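Side-chain contact in pseudoperoxidase (Leishmania major, PDB 5VIA), which binds heme b and, as a member of the peroxidase family, may have peroxidase activity: residues V19-S22 against A23-F27. Numbering follows the deposited sequence.
Sequences VVAS and ACKQF
Lys-25 folds its side chain back along the helix over Ala-21, one turn earlier. Lys-25 CB starts 3.8 Å from Ala-21 O. With CG beside the backbone N (chi1 -57°), Lys-25 CG comes closest to that carbonyl, 3.1 Å from Ala-21 O, while CD passes farther along at 4.1 Å. The chain then runs extended until the last torsion bends it (chi4 84°), which turns the ammonium back toward the start of the helix; Lys-25 NZ ends about equally far from Ala-21 O (4.0 Å) and Ala-21 CB, a loose approach. Ala-21 O is also taken by the backbone, accepting Lys-25 N at 3.1 Å, so the aliphatic start of the lysine lies against a carbonyl already in use. One residue back, Cys-24 N-H binds Val-20 O at 3.0 Å, and Cys-24 SG lies 4.3 Å from Val-20 CG1, a loose apolar contact. On the next position round, Gln-26 N meets Ser-22 O in a weak 3.4 Å bond. Ser-22 OG is hydrogen-bonded to Asp-18 O and to Tyr-80 OH. This is ordinary alpha-helical i to i+4 bonding within one helix of the peroxidase domain, 16-29, where Val-19, Val-20 and Ala-23 pack on helix 85-99, Ser-22 and Gln-26 rest on helix 67-79, and Phe-27 touches helices 67-79 and 33-49, while Lys-25 is on the exposed side.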
ATOM      1  N   VAL A  19       0.288  20.625  -1.454  1.00 38.67           N
ATOM      2  CA  VAL A  19      -0.582  19.522  -1.843  1.00 37.65           C
ATOM      3  C   VAL A  19      -0.660  18.522  -0.693  1.00 36.69           C
ATOM      4  O   VAL A  19      -1.750  18.084  -0.306  1.00 35.88           O
ATOM      5  CB  VAL A  19      -0.087  18.814  -3.126  1.00 38.13           C
ATOM      6  CG1 VAL A  19      -1.102  17.764  -3.576  1.00 36.40           C
ATOM      7  CG2 VAL A  19       0.147  19.833  -4.232  1.00 37.83           C
ATOM      8  N   VAL A  20       0.499  18.186  -0.132  1.00 38.78           N
ATOM      9  CA  VAL A  20       0.554  17.329   1.048  1.00 38.31           C
ATOM     10  C   VAL A  20      -0.278  17.891   2.212  1.00 38.19           C
ATOM     11  O   VAL A  20      -1.003  17.156   2.881  1.00 38.55           O
ATOM     12  CB  VAL A  20       2.017  17.078   1.488  1.00 39.13           C
ATOM     13  CG1 VAL A  20       2.069  16.476   2.890  1.00 37.07           C
ATOM     14  CG2 VAL A  20       2.735  16.174   0.468  1.00 37.53           C
ATOM     15  N   ALA A  21      -0.201  19.198   2.443  1.00 38.95           N
ATOM     16  CA  ALA A  21      -0.929  19.793   3.556  1.00 39.29           C
ATOM     17  C   ALA A  21      -2.438  19.757   3.312  1.00 42.09           C
ATOM     18  O   ALA A  21      -3.215  19.523   4.239  1.00 43.38           O
ATOM     19  CB  ALA A  21      -0.463  21.205   3.794  1.00 43.04           C
ATOM     20  N   SER A  22      -2.843  19.990   2.063  1.00 43.26           N
ATOM     21  CA  SER A  22      -4.254  19.960   1.686  1.00 44.76           C
ATOM     22  C   SER A  22      -4.833  18.552   1.843  1.00 41.57           C
ATOM     23  O   SER A  22      -5.957  18.388   2.298  1.00 43.85           O
ATOM     24  CB  SER A  22      -4.443  20.453   0.250  1.00 46.02           C
ATOM     25  OG  SER A  22      -3.886  21.744   0.056  1.00 49.08           O
ATOM     26  N   ALA A  23      -4.067  17.536   1.472  1.00 39.52           N
ATOM     27  CA  ALA A  23      -4.521  16.165   1.672  1.00 38.63           C
ATOM     28  C   ALA A  23      -4.633  15.825   3.164  1.00 39.47           C
ATOM     29  O   ALA A  23      -5.598  15.185   3.593  1.00 39.89           O
ATOM     30  CB  ALA A  23      -3.603  15.186   0.957  1.00 36.78           C
ATOM     31  N   CYS A  24      -3.649  16.255   3.952  1.00 41.06           N
ATOM     32  CA  CYS A  24      -3.660  16.016   5.396  1.00 40.40           C
ATOM     33  C   CYS A  24      -4.904  16.567   6.088  1.00 41.64           C
ATOM     34  O   CYS A  24      -5.437  15.933   7.003  1.00 42.32           O
ATOM     35  CB  CYS A  24      -2.421  16.626   6.041  1.00 42.37           C
ATOM     36  SG  CYS A  24      -0.943  15.626   5.841  1.00 40.05           S
ATOM     37  N   LYS A  25      -5.355  17.744   5.661  1.00 42.45           N
ATOM     38  CA  LYS A  25      -6.547  18.353   6.248  1.00 47.06           C
ATOM     39  C   LYS A  25      -7.785  17.501   5.972  1.00 48.41           C
ATOM     40  O   LYS A  25      -8.655  17.363   6.837  1.00 50.01           O
ATOM     41  CB  LYS A  25      -6.732  19.785   5.733  1.00 50.09           C
ATOM     42  CG  LYS A  25      -5.521  20.689   5.992  1.00 54.02           C
ATOM     43  CD  LYS A  25      -5.876  22.170   5.898  1.00 59.02           C
ATOM     44  CE  LYS A  25      -4.708  23.076   6.333  1.00 60.71           C
ATOM     45  NZ  LYS A  25      -3.708  23.332   5.241  1.00 59.66           N
ATOM     46  N   GLN A  26      -7.851  16.919   4.776  1.00 45.72           N
ATOM     47  CA  GLN A  26      -8.932  16.000   4.428  1.00 45.50           C
ATOM     48  C   GLN A  26      -8.904  14.779   5.351  1.00 44.09           C
ATOM     49  O   GLN A  26      -9.944  14.338   5.858  1.00 44.35           O
ATOM     50  CB  GLN A  26      -8.829  15.577   2.957  1.00 44.71           C
ATOM     51  CG  GLN A  26      -9.202  16.684   1.964  1.00 46.95           C
ATOM     52  CD  GLN A  26     -10.602  17.229   2.196  1.00 50.75           C
ATOM     53  OE1 GLN A  26     -11.535  16.477   2.494  1.00 50.51           O
ATOM     54  NE2 GLN A  26     -10.753  18.544   2.080  1.00 51.71           N
ATOM     55  N   PHE A  27      -7.701  14.263   5.591  1.00 36.82           N
ATOM     56  CA  PHE A  27      -7.503  13.125   6.478  1.00 34.51           C
ATOM     57  C   PHE A  27      -7.900  13.451   7.911  1.00 38.02           C
ATOM     58  O   PHE A  27      -8.246  12.554   8.677  1.00 39.37           O
ATOM     59  CB  PHE A  27      -6.045  12.659   6.434  1.00 33.09           C
ATOM     60  CG  PHE A  27      -5.606  12.188   5.081  1.00 33.64           C
ATOM     61  CD1 PHE A  27      -6.539  11.700   4.168  1.00 33.75           C
ATOM     62  CD2 PHE A  27      -4.271  12.243   4.713  1.00 32.84           C
ATOM     63  CE1 PHE A  27      -6.139  11.274   2.901  1.00 34.22           C
ATOM     64  CE2 PHE A  27      -3.864  11.816   3.457  1.00 33.90           C
ATOM     65  CZ  PHE A  27      -4.798  11.325   2.550  1.00 34.41           C
TER